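Lic11098 (Leptospira interrogans serogroup Icterohaemorrhagiae serovar copenhageni, PDB 4U08) is of unknown function but, as a leucine-rich repeat protein of a pathogen, probably acts as a virulence factor, perhaps by binding partner molecules. Local coordinates at residues D52-A57 / K75-A80; N99-I104 / L117-N122. All coordinates share one frame; numbering follows the deposited sequence.

Contact 1. Residues D52-A57 / K75-A80; sequences DNQLIA and KNQLMA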
loop_
_atom_site.group_PDB
_atom_site.type_symbol
_atom_site.label_atom_id
_atom_site.label_comp_id
_atom_site.label_asym_id
_atom_site.label_seq_id
_atom_site.Cartn_x
_atom_site.Cartn_y
_atom_site.Cartn_z
ATOM N N ASP A 52 -23.830 -8.552 4.250
ATOM C CA ASP A 52 -24.839 -7.595 3.789
ATOM C C ASP A 52 -26.227 -7.900 4.345
ATOM O O ASP A 52 -27.137 -8.208 3.582
ATOM C CB ASP A 52 -24.868 -7.549 2.243
ATOM C CG ASP A 52 -23.567 -7.122 1.593
ATOM O OD1 ASP A 52 -23.519 -6.003 1.057
ATOM O OD2 ASP A 52 -22.617 -7.940 1.561
ATOM N N ASN A 53 -26.370 -7.884 5.669
ATOM C CA ASN A 53 -27.649 -8.131 6.339
ATOM C C ASN A 53 -27.827 -7.076 7.447
ATOM O O ASN A 53 -27.092 -6.084 7.442
ATOM C CB ASN A 53 -27.758 -9.594 6.844
ATOM C CG ASN A 53 -28.089 -10.601 5.760
ATOM O OD1 ASN A 53 -29.118 -10.505 5.070
ATOM N ND2 ASN A 53 -27.230 -11.597 5.592
ATOM N N GLN A 54 -28.800 -7.246 8.368
ATOM C CA GLN A 54 -29.012 -6.254 9.430
ATOM C C GLN A 54 -28.826 -6.831 10.843
ATOM O O GLN A 54 -29.459 -6.351 11.790
ATOM C CB GLN A 54 -30.370 -5.543 9.272
ATOM C CG GLN A 54 -30.443 -4.597 8.078
ATOM C CD GLN A 54 -31.011 -5.270 6.850
ATOM O OE1 GLN A 54 -32.197 -5.622 6.800
ATOM N NE2 GLN A 54 -30.190 -5.427 5.814
ATOM N N LEU A 55 -27.919 -7.823 10.988
ATOM C CA LEU A 55 -27.622 -8.471 12.272
ATOM C C LEU A 55 -26.988 -7.503 13.267
ATOM O O LEU A 55 -26.054 -6.781 12.916
ATOM C CB LEU A 55 -26.721 -9.712 12.095
ATOM C CG LEU A 55 -27.224 -10.837 11.188
ATOM C CD1 LEU A 55 -26.171 -11.922 11.038
ATOM C CD2 LEU A 55 -28.484 -11.455 11.729
ATOM N N ILE A 56 -27.522 -7.467 14.492
ATOM C CA ILE A 56 -27.016 -6.618 15.566
ATOM C C ILE A 56 -26.213 -7.455 16.560
ATOM O O ILE A 56 -25.336 -6.924 17.242
ATOM C CB ILE A 56 -28.125 -5.761 16.243
ATOM C CG1 ILE A 56 -29.276 -6.633 16.806
ATOM C CG2 ILE A 56 -28.628 -4.659 15.294
ATOM C CD1 ILE A 56 -30.161 -5.952 17.898
ATOM N N ALA A 57 -26.496 -8.771 16.610
ATOM C CA ALA A 57 -25.845 -9.741 17.487
ATOM C C ALA A 57 -25.920 -11.143 16.885
ATOM O O ALA A 57 -26.560 -11.331 15.849
ATOM C CB ALA A 57 -26.514 -9.722 18.857
ATOM N N LYS A 75 -20.561 -6.241 6.601
ATOM C CA LYS A 75 -21.650 -5.329 6.266
ATOM C C LYS A 75 -22.969 -5.678 6.991
ATOM O O LYS A 75 -24.000 -5.928 6.368
ATOM C CB LYS A 75 -21.816 -5.212 4.729
ATOM C CG LYS A 75 -20.553 -4.727 4.013
ATOM C CD LYS A 75 -20.697 -4.737 2.497
ATOM C CE LYS A 75 -19.905 -5.851 1.858
ATOM N NZ LYS A 75 -20.143 -5.939 0.393
ATOM N N ASN A 76 -22.906 -5.719 8.318
ATOM C CA ASN A 76 -24.058 -5.900 9.189
ATOM C C ASN A 76 -23.989 -4.730 10.162
ATOM O O ASN A 76 -23.321 -3.733 9.862
ATOM C CB ASN A 76 -24.011 -7.246 9.913
ATOM C CG ASN A 76 -24.533 -8.360 9.084
ATOM O OD1 ASN A 76 -25.732 -8.574 9.005
ATOM N ND2 ASN A 76 -23.646 -9.067 8.418
ATOM N N GLN A 77 -24.661 -4.842 11.321
ATOM C CA GLN A 77 -24.657 -3.796 12.340
ATOM C C GLN A 77 -24.260 -4.424 13.690
ATOM O O GLN A 77 -24.758 -3.987 14.736
ATOM C CB GLN A 77 -26.050 -3.132 12.415
ATOM C CG GLN A 77 -26.475 -2.358 11.163
ATOM C CD GLN A 77 -27.966 -2.091 11.096
ATOM O OE1 GLN A 77 -28.793 -2.786 11.706
ATOM N NE2 GLN A 77 -28.351 -1.095 10.313
ATOM N N LEU A 78 -23.354 -5.449 13.661
ATOM C CA LEU A 78 -22.944 -6.197 14.857
ATOM C C LEU A 78 -22.355 -5.298 15.919
ATOM O O LEU A 78 -21.411 -4.561 15.645
ATOM C CB LEU A 78 -21.990 -7.356 14.545
ATOM C CG LEU A 78 -22.520 -8.494 13.686
ATOM C CD1 LEU A 78 -21.415 -9.474 13.387
ATOM C CD2 LEU A 78 -23.669 -9.226 14.363
HETATM N N MSE A 79 -22.963 -5.320 17.115
HETATM C CA MSE A 79 -22.564 -4.490 18.249
HETATM C C MSE A 79 -21.592 -5.223 19.165
HETATM O O MSE A 79 -20.823 -4.576 19.871
HETATM C CB MSE A 79 -23.799 -4.016 19.031
HETATM C CG MSE A 79 -24.841 -3.334 18.164
HETATM SE SE MSE A 79 -25.602 -1.910 18.974
HETATM C CE MSE A 79 -24.188 -0.860 19.191
ATOM N N ALA A 80 -21.620 -6.568 19.150
ATOM C CA ALA A 80 -20.776 -7.425 19.986
ATOM C C ALA A 80 -20.714 -8.833 19.433
ATOM O O ALA A 80 -21.589 -9.222 18.667
ATOM C CB ALA A 80 -21.315 -7.460 21.416
#
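Leu55 O receives the backbone N-H of Gln77, with Gln77 N at 2.9 Å. A second short bond follows along the chain, where the backbone N of Met79, a selenomethionine, donates to Ile56 O at 2.9 Å and is nearly straight, 170° at the hydrogen. Between the two bonds the backbones also meet through a CA-H...O contact from Ile56 CA to Gln77 O. The segments run almost parallel, their end-to-end directions 8° apart, as expected where corresponding stretches of successive leucine-rich repeats stack along a solenoid. Asn76 belongs to the asparagine ladder of this fold: its CG lies beside its own backbone N (chi1 -83°), which lays the amide alongside the Leu55 side chain, and Asn76 OD1 accepts from Leu55 N at 3.0 Å. On the other branch, ND2 donates to Leu50 O, so both ends of the buried amide are satisfied. Asn53 occupies the equivalent place one repeat earlier, its OD1 taking N-H groups of Ser30 and Leu32. Leu55 CB packs on Leu78 CD2 at 3.8 Å on the buried side. At the start of the two segments Asp52 and Lys75 run side by side, and Lys75 NZ lies 3.4 Å from both OD1 and OD2 of Asp52, a salt bridge whose two hydrogen bonds are weak.

Contact 2. Residues N99-I104 / L117-N122; sequences NQLTAI and LNLAHN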
loop_
_atom_site.group_PDB
_atom_site.type_symbol
_atom_site.label_atom_id
_atom_site.label_comp_id
_atom_site.label_asym_id
_atom_site.label_seq_id
_atom_site.Cartn_x
_atom_site.Cartn_y
_atom_site.Cartn_z
ATOM N N ASN A 99 -18.992 -3.250 10.532
ATOM C CA ASN A 99 -19.886 -3.543 11.643
ATOM C C ASN A 99 -19.682 -2.441 12.675
ATOM O O ASN A 99 -18.980 -1.461 12.394
ATOM C CB ASN A 99 -19.630 -4.941 12.205
ATOM C CG ASN A 99 -20.287 -6.011 11.397
ATOM O OD1 ASN A 99 -21.507 -6.132 11.391
ATOM N ND2 ASN A 99 -19.511 -6.790 10.675
ATOM N N GLN A 100 -20.262 -2.586 13.867
ATOM C CA GLN A 100 -20.101 -1.571 14.900
ATOM C C GLN A 100 -19.465 -2.143 16.170
ATOM O O GLN A 100 -19.884 -1.804 17.273
ATOM C CB GLN A 100 -21.454 -0.891 15.174
ATOM C CG GLN A 100 -21.810 0.159 14.139
ATOM C CD GLN A 100 -23.254 0.550 14.265
ATOM O OE1 GLN A 100 -23.663 1.219 15.220
ATOM N NE2 GLN A 100 -24.074 0.095 13.330
ATOM N N LEU A 101 -18.456 -3.017 16.008
ATOM C CA LEU A 101 -17.787 -3.635 17.146
ATOM C C LEU A 101 -16.914 -2.627 17.876
ATOM O O LEU A 101 -16.159 -1.893 17.244
ATOM C CB LEU A 101 -16.979 -4.880 16.746
ATOM C CG LEU A 101 -17.736 -6.012 16.040
ATOM C CD1 LEU A 101 -16.779 -7.032 15.512
ATOM C CD2 LEU A 101 -18.734 -6.695 16.961
ATOM N N THR A 102 -17.077 -2.554 19.205
ATOM C CA THR A 102 -16.308 -1.665 20.079
ATOM C C THR A 102 -15.310 -2.479 20.894
ATOM O O THR A 102 -14.420 -1.907 21.515
ATOM C CB THR A 102 -17.234 -0.843 20.998
ATOM O OG1 THR A 102 -18.136 -1.726 21.658
ATOM C CG2 THR A 102 -17.991 0.229 20.250
ATOM N N ALA A 103 -15.467 -3.805 20.893
ATOM C CA ALA A 103 -14.600 -4.749 21.597
ATOM C C ALA A 103 -14.660 -6.108 20.937
ATOM O O ALA A 103 -15.623 -6.423 20.233
ATOM C CB ALA A 103 -15.013 -4.866 23.061
ATOM N N ILE A 104 -13.616 -6.903 21.170
ATOM C CA ILE A 104 -13.420 -8.268 20.709
ATOM C C ILE A 104 -13.218 -9.110 21.979
ATOM O O ILE A 104 -12.330 -8.781 22.770
ATOM C CB ILE A 104 -12.187 -8.326 19.748
ATOM C CG1 ILE A 104 -12.455 -7.579 18.414
ATOM C CG2 ILE A 104 -11.702 -9.754 19.504
ATOM C CD1 ILE A 104 -13.825 -7.830 17.748
ATOM N N LEU A 117 -8.208 -12.688 9.889
ATOM C CA LEU A 117 -9.150 -11.962 10.731
ATOM C C LEU A 117 -9.334 -10.573 10.157
ATOM O O LEU A 117 -8.383 -9.791 10.097
ATOM C CB LEU A 117 -8.611 -11.927 12.173
ATOM C CG LEU A 117 -9.378 -11.086 13.209
ATOM C CD1 LEU A 117 -10.864 -11.511 13.308
ATOM C CD2 LEU A 117 -8.708 -11.195 14.574
ATOM N N ASN A 118 -10.537 -10.286 9.668
ATOM C CA ASN A 118 -10.816 -8.993 9.085
ATOM C C ASN A 118 -11.721 -8.214 10.025
ATOM O O ASN A 118 -12.908 -8.510 10.114
ATOM C CB ASN A 118 -11.447 -9.122 7.683
ATOM C CG ASN A 118 -11.474 -7.823 6.926
ATOM O OD1 ASN A 118 -11.482 -6.746 7.500
ATOM N ND2 ASN A 118 -11.423 -7.883 5.603
ATOM N N LEU A 119 -11.166 -7.209 10.706
ATOM C CA LEU A 119 -11.924 -6.353 11.632
ATOM C C LEU A 119 -11.967 -4.917 11.125
ATOM O O LEU A 119 -12.244 -3.993 11.896
ATOM C CB LEU A 119 -11.306 -6.429 13.057
ATOM C CG LEU A 119 -11.432 -7.760 13.791
ATOM C CD1 LEU A 119 -10.480 -7.812 15.006
ATOM C CD2 LEU A 119 -12.863 -8.021 14.207
ATOM N N ALA A 120 -11.714 -4.711 9.806
ATOM C CA ALA A 120 -11.719 -3.363 9.249
ATOM C C ALA A 120 -13.122 -2.738 9.294
ATOM O O ALA A 120 -14.094 -3.467 9.350
ATOM C CB ALA A 120 -11.157 -3.371 7.825
ATOM N N HIS A 121 -13.219 -1.407 9.349
ATOM C CA HIS A 121 -14.481 -0.650 9.377
ATOM C C HIS A 121 -15.369 -1.014 10.576
ATOM O O HIS A 121 -16.531 -1.367 10.424
ATOM C CB HIS A 121 -15.240 -0.744 8.028
ATOM C CG HIS A 121 -14.498 -0.129 6.888
ATOM N ND1 HIS A 121 -14.842 1.118 6.388
ATOM C CD2 HIS A 121 -13.400 -0.567 6.237
ATOM C CE1 HIS A 121 -13.979 1.375 5.421
ATOM N NE2 HIS A 121 -13.091 0.390 5.291
ATOM N N ASN A 122 -14.801 -0.924 11.777
ATOM C CA ASN A 122 -15.534 -1.129 13.022
ATOM C C ASN A 122 -15.255 0.070 13.918
ATOM O O ASN A 122 -14.815 1.116 13.418
ATOM C CB ASN A 122 -15.177 -2.475 13.662
ATOM C CG ASN A 122 -15.945 -3.599 13.058
ATOM O OD1 ASN A 122 -17.092 -3.832 13.414
ATOM N ND2 ASN A 122 -15.359 -4.284 12.093
#
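Asn122 extends from its own turn to the backbone of residues 99-101, where Asn122 CB stands 3.8 Å from Leu101 O. Beyond it, CG is placed beside the residue's own backbone N (chi1 -82°), which lays the side chain alongside that of Leu101, both pointing the same way. From CG the amide divides. Asn122 OD1 accepts the N-H of Leu101, with Leu101 N at 3.0 Å; the bond is close to straight at the hydrogen (166°), although the donor is tilted somewhat from the carbonyl plane. Asn122 OD1 is also pressed against Asn99 CB at 3.0 Å. ND2 has its main acceptor in Leu96 O, in the preceding repeat, and also turns back to its own segment to donate to Leu119 O, which lies near the amide plane while the nitrogen stands above the plane of that carbonyl. One buried amide thereby ties two consecutive turns together, the asparagine ladder that leucine-rich repeats carry on the inside of the solenoid. The backbone adds a bond from Asn99 N to His121 O at 3.1 Å, and Asn122 CA directs its hydrogen at Asn99 O almost in line, 178°. Just before this, the chain leaving strand 116-118 forms an Asx turn, with Asn118 OD1 accepting from Ala120 N. The apolar part of the interface lies further inside, where Ile104 and Leu119 meet tip to tip, CD1 of Ile104 to CD2 of Leu119 at 3.7 Å, with Leu101 CD1 a little farther from Leu119 CD2 at 4.2 Å. Toward the surface, the imidazole of His121 stacks with the ring of His144 from the next repeat.

In the fold
Contact 1 closes before contact 2 opens along the chain, and their centres lie 11 Å apart on the same side of the chain's centre. Segments 52-57, 75-80 and 99-104 follow strands 47-49, 70-72 and 93-95, whereas 117-122 begins on strand 116-118, so the contacts lie in the loops that follow three neighbouring parallel strands, and at the end of a fourth. Segments 75-80 and 99-104 touch directly: Leu78 O and Gln100 N are 2.9 Å apart, and Leu78 N lies 3.0 Å from Asn99 OD1, both probable hydrogen bonds. Asn99 thus supplies the ladder step between contacts 1 and 2, and the bonding runs unbroken through this part of the curved solenoid.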